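PDB 6FRL: tryptophan halogenase superfamily from Brevundimonas sp. BAL3, which is a flavin-dependent halogenase that prefers bromination over chlorination and probably acts on electron-rich aromatic substrates. Local coordinates for residues Pro9-Val14 and Pro370-Ala375; Asp201-Ala206 and Trp333-Val338; Ala387-Arg392 and Trp442-Pro447; Val393-Ile398 and Pro419-Leu424. One frame throughout, in Å; residues are numbered along the deposited sequence.

How the interactions relate
The four contacts form two touching pairs. Interactions 1 and 2 have centres about 11 Å apart and meet through Phe374, whose ring packs on Lys335, Asn336 and Phe203; both reach the six-stranded sheet that contains strand 13-17. Interactions 3 and 4, centres about 10 Å apart, share helix 376-402, with Phe396 and Phe445 stacked between them. The same helix begins just after the turn of interaction 1, but the pairs do not touch: nearest atoms of interactions 2 and 3 are about 9 Å apart, those of 1 and 4 about 23 Å. Glycerol, probably from crystallisation, is bound about 4 Å from the Arg388 side chain and about 5 Å from that of Thr423.

Interaction 1 of 4, residues Pro9-Val14 and Pro370-Ala375; sequences PRIRSV and PDRRFA
Pro9 O accepts the backbone N-H of Arg372 at 3.0 Å, the donor lying above the carbonyl plane. The first carbons of the Arg372 side chain pass over the same oxygen, and CD goes on to meet Arg10 O. A bend at chi3 (55°) then turns the guanidinium of Arg372 onto that of Arg12. The two groups stack nearly parallel, centres 3.5 Å apart and planes at 6°; the carboxylate of Asp218, salt-bridged to Arg12 NE and touched by Arg372, probably balances the paired charges. On the buried side, Ile11 CD1 lies 3.9 Å from Phe374 CZ, and a water accepts from Ile11 N at 2.8 Å and donates to Pro370 O at 2.9 Å. Pro9 CG sits by the guanidinium edge of Arg373, 3.6 Å from NH1. That same nitrogen forms a salt bridge with Asp371 OD2 (2.6 Å), while Asp371 OD1 takes the backbone N-H of Arg373. Arg373 also bridges to Asp462 of the second subunit, placing this corner at the dimer interface. Asp371 starts both an Asx turn and a type I turn to Phe374, just ahead of helix 376-402; this corner docks where the chain enters strand 13-17, the strand before a glycine-rich turn consistent with a Rossmann-type nucleotide-binding fold.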
# COMPACT_ATOMS: atom_id res chain seq x y z
N PRO B 9 -0.85 -18.84 28.10
CA PRO B 9 -0.89 -19.49 26.78
C PRO B 9 0.39 -19.29 25.91
O PRO B 9 0.57 -19.99 24.95
CB PRO B 9 -2.13 -18.89 26.13
CG PRO B 9 -2.45 -17.65 26.91
CD PRO B 9 -1.56 -17.55 28.10
N ARG B 10 1.23 -18.31 26.24
CA ARG B 10 2.63 -18.17 25.79
C ARG B 10 3.30 -19.40 25.12
O ARG B 10 3.36 -20.48 25.71
CB ARG B 10 3.48 -17.78 27.03
CG ARG B 10 4.76 -17.02 26.75
CD ARG B 10 5.62 -16.81 28.02
NE ARG B 10 5.07 -15.85 28.99
CZ ARG B 10 4.96 -14.53 28.79
NH1 ARG B 10 5.34 -13.97 27.64
NH2 ARG B 10 4.45 -13.76 29.75
N ILE B 11 3.81 -19.21 23.90
CA ILE B 11 4.71 -20.20 23.26
C ILE B 11 6.01 -20.31 24.10
O ILE B 11 6.66 -19.29 24.38
CB ILE B 11 5.09 -19.83 21.78
CG1 ILE B 11 3.86 -19.70 20.86
CG2 ILE B 11 6.07 -20.84 21.17
CD1 ILE B 11 3.16 -21.01 20.55
N ARG B 12 6.37 -21.52 24.49
CA ARG B 12 7.58 -21.75 25.31
C ARG B 12 8.79 -22.26 24.52
O ARG B 12 9.90 -22.23 25.02
CB ARG B 12 7.25 -22.78 26.42
CG ARG B 12 6.07 -22.37 27.32
CD ARG B 12 5.45 -23.56 28.00
NE ARG B 12 4.85 -24.52 27.05
CZ ARG B 12 4.27 -25.67 27.39
NH1 ARG B 12 4.16 -26.04 28.68
NH2 ARG B 12 3.78 -26.46 26.45
N SER B 13 8.57 -22.75 23.32
CA SER B 13 9.61 -23.41 22.58
C SER B 13 9.32 -23.41 21.07
O SER B 13 8.13 -23.45 20.66
CB SER B 13 9.77 -24.85 23.07
OG SER B 13 8.55 -25.59 22.95
N VAL B 14 10.39 -23.37 20.27
CA VAL B 14 10.29 -23.33 18.82
C VAL B 14 11.29 -24.32 18.26
O VAL B 14 12.49 -24.29 18.62
CB VAL B 14 10.58 -21.94 18.23
CG1 VAL B 14 10.51 -21.98 16.69
CG2 VAL B 14 9.62 -20.91 18.81
N PRO B 370 2.10 -16.35 17.12
CA PRO B 370 0.93 -16.84 17.83
C PRO B 370 1.19 -17.14 19.32
O PRO B 370 2.33 -17.07 19.78
CB PRO B 370 0.65 -18.16 17.10
CG PRO B 370 2.03 -18.70 16.84
CD PRO B 370 2.89 -17.46 16.56
N ASP B 371 0.11 -17.47 20.03
CA ASP B 371 0.17 -18.22 21.27
C ASP B 371 -0.36 -19.67 21.04
O ASP B 371 -0.64 -20.09 19.90
CB ASP B 371 -0.54 -17.49 22.42
CG ASP B 371 -2.05 -17.46 22.29
OD1 ASP B 371 -2.68 -18.28 21.54
OD2 ASP B 371 -2.61 -16.57 22.95
N ARG B 372 -0.44 -20.44 22.13
CA ARG B 372 -0.69 -21.87 22.07
C ARG B 372 -2.11 -22.25 21.72
O ARG B 372 -2.35 -23.43 21.45
CB ARG B 372 -0.27 -22.55 23.36
CG ARG B 372 1.25 -22.60 23.52
CD ARG B 372 1.64 -22.97 24.93
NE ARG B 372 1.02 -24.21 25.34
CZ ARG B 372 0.99 -24.66 26.59
NH1 ARG B 372 1.55 -24.00 27.58
NH2 ARG B 372 0.38 -25.81 26.86
N ARG B 373 -3.02 -21.27 21.73
CA ARG B 373 -4.38 -21.43 21.20
C ARG B 373 -4.45 -21.43 19.68
O ARG B 373 -5.46 -21.88 19.13
CB ARG B 373 -5.33 -20.33 21.73
CG ARG B 373 -5.45 -20.26 23.25
CD ARG B 373 -6.63 -19.40 23.68
NE ARG B 373 -6.68 -18.06 23.08
CZ ARG B 373 -5.85 -17.04 23.36
NH1 ARG B 373 -4.84 -17.19 24.21
NH2 ARG B 373 -6.01 -15.86 22.75
N PHE B 374 -3.42 -20.89 19.01
CA PHE B 374 -3.35 -20.87 17.54
C PHE B 374 -4.67 -20.41 16.90
O PHE B 374 -5.29 -21.11 16.06
CB PHE B 374 -2.85 -22.23 17.02
CG PHE B 374 -1.38 -22.45 17.20
CD1 PHE B 374 -0.88 -23.01 18.39
CD2 PHE B 374 -0.47 -22.06 16.20
CE1 PHE B 374 0.49 -23.19 18.57
CE2 PHE B 374 0.90 -22.23 16.38
CZ PHE B 374 1.38 -22.80 17.58
N ALA B 375 -5.09 -19.22 17.31
CA ALA B 375 -6.33 -18.60 16.85
C ALA B 375 -6.43 -18.59 15.32
O ALA B 375 -5.51 -18.15 14.61
CB ALA B 375 -6.43 -17.21 17.40
O HOH W 1 3.26 -16.84 22.56

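Interaction 2 of 4, residues Asp201-Ala206 and Trp333-Val338; sequences DGFVRA and WAKNCV
Asn336 pairs its side-chain amide with both backbone polar atoms of Val204. OD1 accepts from Val204 N at 2.9 Å, with the donor tilted slightly from the carbonyl plane, and ND2 donates to Val204 O at 3.2 Å, nearly straight and on a lone pair of that oxygen. With CG set between its own backbone N and carbonyl carbon, chi1 of 65° brings the amide to Val204, where both its ends bond to the same residue. It also leans on the Phe203 ring, CG lying 3.7 Å from Phe203 CD2 with the planes 32° apart. Over one face of this ring lies Lys335, whose CB makes a CH-pi contact 4.0 Å from the centroid of Phe203. The lysine chain runs on past Gly202 O and bends at its last torsion (chi4 -63°), which brings NZ to Asp201 O at 3.2 Å. Lys335 and Asn336 are the two turn residues of a beta hairpin, closed by Ala334 and Cys337 bonded to each other both ways, at the margin of the six-stranded sheet. Replacing Asn336 by alanine removes the amide and would probably leave the N-H and C=O of Val204 without their mates and Phe203 CD2 without that contact. In the next shell, Asn336 ND2 also donates to Asp218 O, and Trp333 NE1 holds Lys335 O at 3.1 Å. Asp201 OD2 lies over the opposite face of Phe203 and is itself salt-bridged to Arg198.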
# COMPACT_ATOMS: atom_id res chain seq x y z
N ASP B 201 -6.10 -32.98 18.98
CA ASP B 201 -5.96 -31.91 18.01
C ASP B 201 -5.40 -32.31 16.65
O ASP B 201 -5.63 -31.60 15.66
CB ASP B 201 -4.93 -30.93 18.58
CG ASP B 201 -5.48 -30.05 19.64
OD1 ASP B 201 -6.62 -30.28 20.08
OD2 ASP B 201 -4.75 -29.12 20.01
N GLY B 202 -4.58 -33.35 16.63
CA GLY B 202 -3.71 -33.61 15.49
C GLY B 202 -2.55 -32.61 15.30
O GLY B 202 -1.90 -32.61 14.25
N PHE B 203 -2.27 -31.77 16.31
CA PHE B 203 -1.16 -30.82 16.26
C PHE B 203 0.13 -31.62 16.34
O PHE B 203 0.10 -32.78 16.74
CB PHE B 203 -1.23 -29.79 17.41
CG PHE B 203 -2.11 -28.59 17.12
CD1 PHE B 203 -3.35 -28.71 16.50
CD2 PHE B 203 -1.72 -27.33 17.56
CE1 PHE B 203 -4.18 -27.59 16.30
CE2 PHE B 203 -2.54 -26.22 17.36
CZ PHE B 203 -3.77 -26.34 16.72
N VAL B 204 1.26 -31.03 15.93
CA VAL B 204 2.55 -31.72 16.03
C VAL B 204 3.00 -31.70 17.51
O VAL B 204 3.04 -30.63 18.13
CB VAL B 204 3.63 -31.06 15.15
CG1 VAL B 204 4.97 -31.75 15.32
CG2 VAL B 204 3.23 -31.11 13.68
N ARG B 205 3.28 -32.89 18.07
CA ARG B 205 3.76 -33.03 19.47
C ARG B 205 5.28 -32.99 19.51
O ARG B 205 5.87 -32.25 20.31
CB ARG B 205 3.23 -34.33 20.12
CG ARG B 205 3.43 -34.43 21.66
CD ARG B 205 2.98 -35.77 22.27
NE ARG B 205 3.66 -36.92 21.66
CZ ARG B 205 4.94 -37.28 21.86
NH1 ARG B 205 5.45 -38.32 21.19
NH2 ARG B 205 5.74 -36.59 22.68
N ALA B 206 5.93 -33.78 18.66
CA ALA B 206 7.39 -33.94 18.76
C ALA B 206 7.98 -34.62 17.56
O ALA B 206 7.26 -35.29 16.82
CB ALA B 206 7.75 -34.75 20.00
N TRP B 333 0.80 -22.19 6.53
CA TRP B 333 0.64 -22.45 7.96
C TRP B 333 -0.60 -23.35 8.20
O TRP B 333 -1.74 -22.99 7.82
CB TRP B 333 0.45 -21.13 8.71
CG TRP B 333 0.45 -21.14 10.21
CD1 TRP B 333 0.18 -22.18 11.06
CD2 TRP B 333 0.66 -20.01 11.05
NE1 TRP B 333 0.23 -21.78 12.36
CE2 TRP B 333 0.52 -20.45 12.40
CE3 TRP B 333 0.94 -18.67 10.80
CZ2 TRP B 333 0.65 -19.60 13.49
CZ3 TRP B 333 1.09 -17.81 11.88
CH2 TRP B 333 0.95 -18.28 13.22
N ALA B 334 -0.36 -24.51 8.82
CA ALA B 334 -1.43 -25.40 9.25
C ALA B 334 -1.17 -25.83 10.69
O ALA B 334 -0.05 -26.15 11.06
CB ALA B 334 -1.49 -26.62 8.34
N LYS B 335 -2.21 -25.85 11.50
CA LYS B 335 -2.12 -26.22 12.91
C LYS B 335 -1.02 -25.41 13.63
O LYS B 335 -1.17 -24.20 13.77
CB LYS B 335 -2.04 -27.74 13.07
CG LYS B 335 -3.37 -28.41 12.70
CD LYS B 335 -3.28 -29.91 12.51
CE LYS B 335 -4.54 -30.47 11.84
NZ LYS B 335 -5.73 -30.24 12.72
N ASN B 336 0.07 -26.05 14.06
CA ASN B 336 1.19 -25.36 14.71
C ASN B 336 2.49 -25.55 13.93
O ASN B 336 3.59 -25.58 14.51
CB ASN B 336 1.34 -25.84 16.17
CG ASN B 336 1.72 -27.30 16.30
OD1 ASN B 336 1.39 -28.14 15.44
ND2 ASN B 336 2.44 -27.62 17.36
N CYS B 337 2.36 -25.65 12.61
CA CYS B 337 3.49 -25.69 11.71
C CYS B 337 3.41 -24.54 10.72
O CYS B 337 2.39 -24.39 10.04
CB CYS B 337 3.48 -27.00 10.96
SG CYS B 337 4.89 -27.16 9.88
N VAL B 338 4.48 -23.74 10.65
CA VAL B 338 4.64 -22.68 9.63
C VAL B 338 5.71 -23.15 8.70
O VAL B 338 6.78 -23.56 9.17
CB VAL B 338 5.12 -21.36 10.24
CG1 VAL B 338 5.21 -20.27 9.19
CG2 VAL B 338 4.18 -20.94 11.34

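Interaction 3 of 4, residues Ala387-Arg392 and Trp442-Pro447; sequences AREMER and WEMFHP
Trp442, in the loop between helices 422-434 and 447-456, rests on the long helix 376-402 through its backbone and the base of its side chain: its O lies 3.7 Å from Glu389 CA, and its CB meets Glu389 CB at 4.0 Å. The indole then leads away from the helix, touching it again where Trp442 CD1 comes within 4.1 Å of Arg388 CB. Beyond that carbon Arg388 doubles back, bent at chi2 (-64°) and chi3 (77°), which lays its guanidinium alongside its own helix. There NE and NH2 grip the two oxygens of Glu391 side-on, at 2.9 Å from NE to Glu391 OE1, and NH1 bridges to Asp384. A leucine in place of Arg388 would keep the carbon beside Trp442 CD1 but would probably leave Glu391 and Asp384 without their shared cation. Arg392 folds through the same two bends, so that its CD passes 3.8 Å from Glu443 OE1. Their charges stay apart, NE and OE1 at 4.6 Å, with the planes steeply inclined; Arg392 NH2 pairs instead with Asp395, and Glu443 OE1 with Lys427. Glu389, by contrast, runs extended to Thr360 and Arg364. A water donates to Glu443 OE2 at 2.8 Å and bonds weakly to Arg392 O and Phe445 N. No direct hydrogen bond joins loop and helix here: aliphatic stems and one water carry the contact, while the charged ends turn to other partners, which probably balance them.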
# COMPACT_ATOMS: atom_id res chain seq x y z
N ALA B 387 -0.07 -16.46 0.11
CA ALA B 387 -0.65 -16.88 -1.18
C ALA B 387 -0.62 -15.71 -2.19
O ALA B 387 -0.11 -15.88 -3.29
CB ALA B 387 -2.09 -17.37 -1.01
N ARG B 388 -1.15 -14.55 -1.80
CA ARG B 388 -1.21 -13.43 -2.71
C ARG B 388 0.19 -13.01 -3.14
O ARG B 388 0.42 -12.74 -4.32
CB ARG B 388 -1.97 -12.20 -2.13
CG ARG B 388 -3.39 -12.47 -1.63
CD ARG B 388 -4.39 -12.91 -2.71
NE ARG B 388 -4.30 -14.32 -3.15
CZ ARG B 388 -4.81 -15.40 -2.51
NH1 ARG B 388 -5.44 -15.33 -1.34
NH2 ARG B 388 -4.69 -16.61 -3.07
N GLU B 389 1.13 -12.99 -2.18
CA GLU B 389 2.52 -12.58 -2.47
C GLU B 389 3.20 -13.52 -3.51
O GLU B 389 3.88 -13.08 -4.46
CB GLU B 389 3.32 -12.44 -1.15
CG GLU B 389 4.85 -12.40 -1.27
CD GLU B 389 5.53 -12.22 0.08
OE1 GLU B 389 5.89 -13.24 0.69
OE2 GLU B 389 5.67 -11.08 0.57
N MET B 390 2.99 -14.82 -3.33
CA MET B 390 3.51 -15.80 -4.29
C MET B 390 2.93 -15.56 -5.67
O MET B 390 3.67 -15.59 -6.66
CB MET B 390 3.24 -17.25 -3.83
CG MET B 390 4.11 -17.71 -2.64
SD MET B 390 5.86 -17.87 -3.04
CE MET B 390 5.82 -19.34 -4.08
N GLU B 391 1.64 -15.28 -5.75
CA GLU B 391 0.98 -15.03 -7.03
C GLU B 391 1.53 -13.75 -7.68
O GLU B 391 1.74 -13.72 -8.93
CB GLU B 391 -0.57 -14.93 -6.86
CG GLU B 391 -1.30 -16.24 -6.49
CD GLU B 391 -2.73 -16.01 -6.00
OE1 GLU B 391 -3.16 -14.84 -5.81
OE2 GLU B 391 -3.44 -16.99 -5.79
N ARG B 392 1.76 -12.71 -6.87
CA ARG B 392 2.34 -11.46 -7.39
C ARG B 392 3.76 -11.65 -7.93
O ARG B 392 4.12 -11.04 -8.93
CB ARG B 392 2.25 -10.34 -6.35
CG ARG B 392 0.85 -10.03 -5.83
CD ARG B 392 -0.02 -9.34 -6.85
NE ARG B 392 -0.46 -10.23 -7.91
CZ ARG B 392 -1.44 -11.13 -7.81
NH1 ARG B 392 -2.11 -11.28 -6.66
NH2 ARG B 392 -1.73 -11.89 -8.86
N TRP B 442 0.56 -6.79 -1.64
CA TRP B 442 1.65 -7.77 -1.41
C TRP B 442 2.62 -7.96 -2.59
O TRP B 442 3.25 -9.01 -2.73
CB TRP B 442 1.08 -9.12 -0.90
CG TRP B 442 0.19 -8.93 0.30
CD1 TRP B 442 -1.16 -9.14 0.40
CD2 TRP B 442 0.62 -8.46 1.58
NE1 TRP B 442 -1.60 -8.84 1.67
CE2 TRP B 442 -0.53 -8.41 2.41
CE3 TRP B 442 1.87 -8.07 2.10
CZ2 TRP B 442 -0.46 -7.98 3.73
CZ3 TRP B 442 1.94 -7.65 3.43
CH2 TRP B 442 0.78 -7.61 4.23
N GLU B 443 2.76 -6.91 -3.41
CA GLU B 443 3.73 -6.89 -4.51
C GLU B 443 5.15 -6.80 -3.94
O GLU B 443 5.46 -5.90 -3.17
CB GLU B 443 3.52 -5.64 -5.39
CG GLU B 443 2.17 -5.46 -6.06
CD GLU B 443 2.03 -6.12 -7.43
OE1 GLU B 443 0.98 -5.89 -8.03
OE2 GLU B 443 2.92 -6.86 -7.90
N MET B 444 6.02 -7.73 -4.33
CA MET B 444 7.42 -7.65 -4.00
C MET B 444 8.09 -6.59 -4.90
O MET B 444 9.05 -5.91 -4.45
CB MET B 444 8.06 -8.99 -4.24
CG MET B 444 9.53 -9.05 -3.84
SD MET B 444 10.04 -10.77 -3.61
CE MET B 444 9.24 -11.12 -2.03
N PHE B 445 7.57 -6.46 -6.13
CA PHE B 445 8.10 -5.61 -7.17
C PHE B 445 7.23 -4.41 -7.41
O PHE B 445 6.05 -4.54 -7.71
CB PHE B 445 8.26 -6.43 -8.46
CG PHE B 445 9.27 -7.51 -8.31
CD1 PHE B 445 10.62 -7.20 -8.32
CD2 PHE B 445 8.87 -8.80 -8.01
CE1 PHE B 445 11.57 -8.18 -8.10
CE2 PHE B 445 9.82 -9.78 -7.83
CZ PHE B 445 11.18 -9.47 -7.87
N HIS B 446 7.82 -3.23 -7.28
CA HIS B 446 7.08 -1.97 -7.31
C HIS B 446 7.02 -1.44 -8.74
O HIS B 446 7.63 -2.00 -9.63
CB HIS B 446 7.74 -0.99 -6.31
CG HIS B 446 7.77 -1.52 -4.89
ND1 HIS B 446 8.94 -1.90 -4.26
CD2 HIS B 446 6.77 -1.77 -4.00
CE1 HIS B 446 8.66 -2.35 -3.05
NE2 HIS B 446 7.35 -2.29 -2.87
N PRO B 447 6.24 -0.39 -9.00
CA PRO B 447 6.06 0.09 -10.39
C PRO B 447 7.33 0.26 -11.27
O PRO B 447 7.30 -0.08 -12.48
CB PRO B 447 5.35 1.43 -10.17
CG PRO B 447 4.42 1.10 -9.04
CD PRO B 447 5.29 0.31 -8.10
O HOH W 2 5.17 -8.44 -7.43

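Interaction 4 of 4, residues Val393-Ile398 and Pro419-Leu424; sequences VRDFII and PVPETL
One side of helix 376-402 faces the turn that opens helix 422-434: Asp395 CA lies 6.0 Å from Leu424 CA, and Ile398 CA, almost one turn on, 7.5 Å from Val420 CA. Pro421 takes the N-cap position, and its O accepts a weak bond from Leu424 N. Asp395 is the polar centre. Its OD2 receives the hydroxyl of Thr423 at 2.6 Å on the syn side and also bridges to Arg392. Its OD1 is held by both NE and NH2 of Arg394, each at 3.0 Å and from the same face; with both oxygens engaged, the carboxylate is probably fixed in rotation. Arg394 in turn presents a guanidinium face to Pro421, whose CG lies 3.8 Å from NH2, and makes a cation-pi contact with Trp242. Ile398 supplies the apolar half. With CG2 anti to the backbone N, that methyl fits between Val420 CG1 (3.8 Å) and Leu424 CD2, while CD1 reaches Pro421 CD at 3.7 Å. The arrangement is a buried helix-helix junction, in which the start of one helix, with Pro421 at its N-cap position, docks against the middle of a long one within the helical part of the halogenase.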
# COMPACT_ATOMS: atom_id res chain seq x y z
N VAL B 393 4.55 -12.55 -7.35
CA VAL B 393 5.90 -12.86 -7.90
C VAL B 393 5.81 -13.73 -9.15
O VAL B 393 6.54 -13.51 -10.14
CB VAL B 393 6.81 -13.52 -6.84
CG1 VAL B 393 8.16 -13.96 -7.43
CG2 VAL B 393 7.03 -12.58 -5.66
N ARG B 394 4.96 -14.74 -9.10
CA ARG B 394 4.65 -15.53 -10.31
C ARG B 394 4.34 -14.67 -11.56
O ARG B 394 4.97 -14.83 -12.61
CB ARG B 394 3.49 -16.47 -10.01
CG ARG B 394 3.04 -17.38 -11.14
CD ARG B 394 1.62 -17.83 -10.90
NE ARG B 394 0.69 -16.70 -10.83
CZ ARG B 394 -0.59 -16.80 -10.46
NH1 ARG B 394 -1.09 -17.99 -10.13
NH2 ARG B 394 -1.36 -15.71 -10.42
N ASP B 395 3.38 -13.76 -11.42
CA ASP B 395 2.97 -12.86 -12.50
C ASP B 395 4.11 -12.01 -13.03
O ASP B 395 4.24 -11.86 -14.24
CB ASP B 395 1.82 -11.95 -12.05
CG ASP B 395 0.51 -12.71 -11.86
OD1 ASP B 395 0.49 -13.95 -12.03
OD2 ASP B 395 -0.49 -12.05 -11.54
N PHE B 396 4.94 -11.45 -12.16
CA PHE B 396 6.13 -10.74 -12.64
C PHE B 396 7.03 -11.65 -13.45
O PHE B 396 7.51 -11.23 -14.52
CB PHE B 396 6.89 -10.09 -11.46
CG PHE B 396 7.98 -9.14 -11.88
CD1 PHE B 396 7.69 -8.03 -12.66
CD2 PHE B 396 9.29 -9.31 -11.43
CE1 PHE B 396 8.70 -7.12 -13.02
CE2 PHE B 396 10.30 -8.42 -11.79
CZ PHE B 396 9.99 -7.32 -12.60
N ILE B 397 7.27 -12.88 -12.97
CA ILE B 397 8.11 -13.85 -13.71
C ILE B 397 7.49 -14.20 -15.09
O ILE B 397 8.16 -14.15 -16.11
CB ILE B 397 8.40 -15.13 -12.87
CG1 ILE B 397 9.34 -14.75 -11.72
CG2 ILE B 397 9.04 -16.21 -13.74
CD1 ILE B 397 9.42 -15.75 -10.59
N ILE B 398 6.20 -14.53 -15.10
CA ILE B 398 5.47 -14.81 -16.33
C ILE B 398 5.67 -13.73 -17.42
O ILE B 398 5.97 -14.05 -18.59
CB ILE B 398 3.96 -14.99 -16.03
CG1 ILE B 398 3.74 -16.32 -15.31
CG2 ILE B 398 3.14 -14.95 -17.33
CD1 ILE B 398 2.37 -16.47 -14.70
N PRO B 419 -1.59 -18.52 -22.71
CA PRO B 419 -2.45 -17.77 -21.78
C PRO B 419 -1.74 -17.45 -20.44
O PRO B 419 -0.79 -18.13 -20.07
CB PRO B 419 -3.67 -18.68 -21.60
CG PRO B 419 -3.23 -20.03 -21.97
CD PRO B 419 -2.00 -19.93 -22.84
N VAL B 420 -2.18 -16.38 -19.78
CA VAL B 420 -1.57 -15.89 -18.56
C VAL B 420 -2.68 -15.52 -17.60
O VAL B 420 -3.79 -15.21 -18.02
CB VAL B 420 -0.63 -14.66 -18.81
CG1 VAL B 420 0.35 -14.92 -19.95
CG2 VAL B 420 -1.39 -13.38 -19.13
N PRO B 421 -2.38 -15.54 -16.30
CA PRO B 421 -3.43 -15.20 -15.37
C PRO B 421 -4.11 -13.87 -15.70
O PRO B 421 -3.47 -12.96 -16.24
CB PRO B 421 -2.69 -15.13 -14.03
CG PRO B 421 -1.53 -16.07 -14.21
CD PRO B 421 -1.11 -15.86 -15.63
N GLU B 422 -5.41 -13.78 -15.38
CA GLU B 422 -6.20 -12.55 -15.51
C GLU B 422 -5.60 -11.35 -14.78
O GLU B 422 -5.70 -10.22 -15.26
CB GLU B 422 -7.67 -12.80 -15.04
CG GLU B 422 -8.41 -11.55 -14.52
CD GLU B 422 -9.93 -11.57 -14.76
OE1 GLU B 422 -10.56 -12.65 -14.60
OE2 GLU B 422 -10.47 -10.49 -15.12
N THR B 423 -5.02 -11.57 -13.61
CA THR B 423 -4.32 -10.49 -12.87
C THR B 423 -3.22 -9.78 -13.72
O THR B 423 -3.10 -8.55 -13.68
CB THR B 423 -3.68 -11.03 -11.58
OG1 THR B 423 -3.09 -12.29 -11.86
CG2 THR B 423 -4.74 -11.24 -10.51
N LEU B 424 -2.48 -10.57 -14.50
CA LEU B 424 -1.47 -10.08 -15.42
C LEU B 424 -2.05 -9.50 -16.72
O LEU B 424 -1.47 -8.54 -17.29
CB LEU B 424 -0.48 -11.19 -15.77
CG LEU B 424 0.70 -10.77 -16.65
CD1 LEU B 424 1.49 -9.62 -16.01
CD2 LEU B 424 1.59 -11.98 -16.88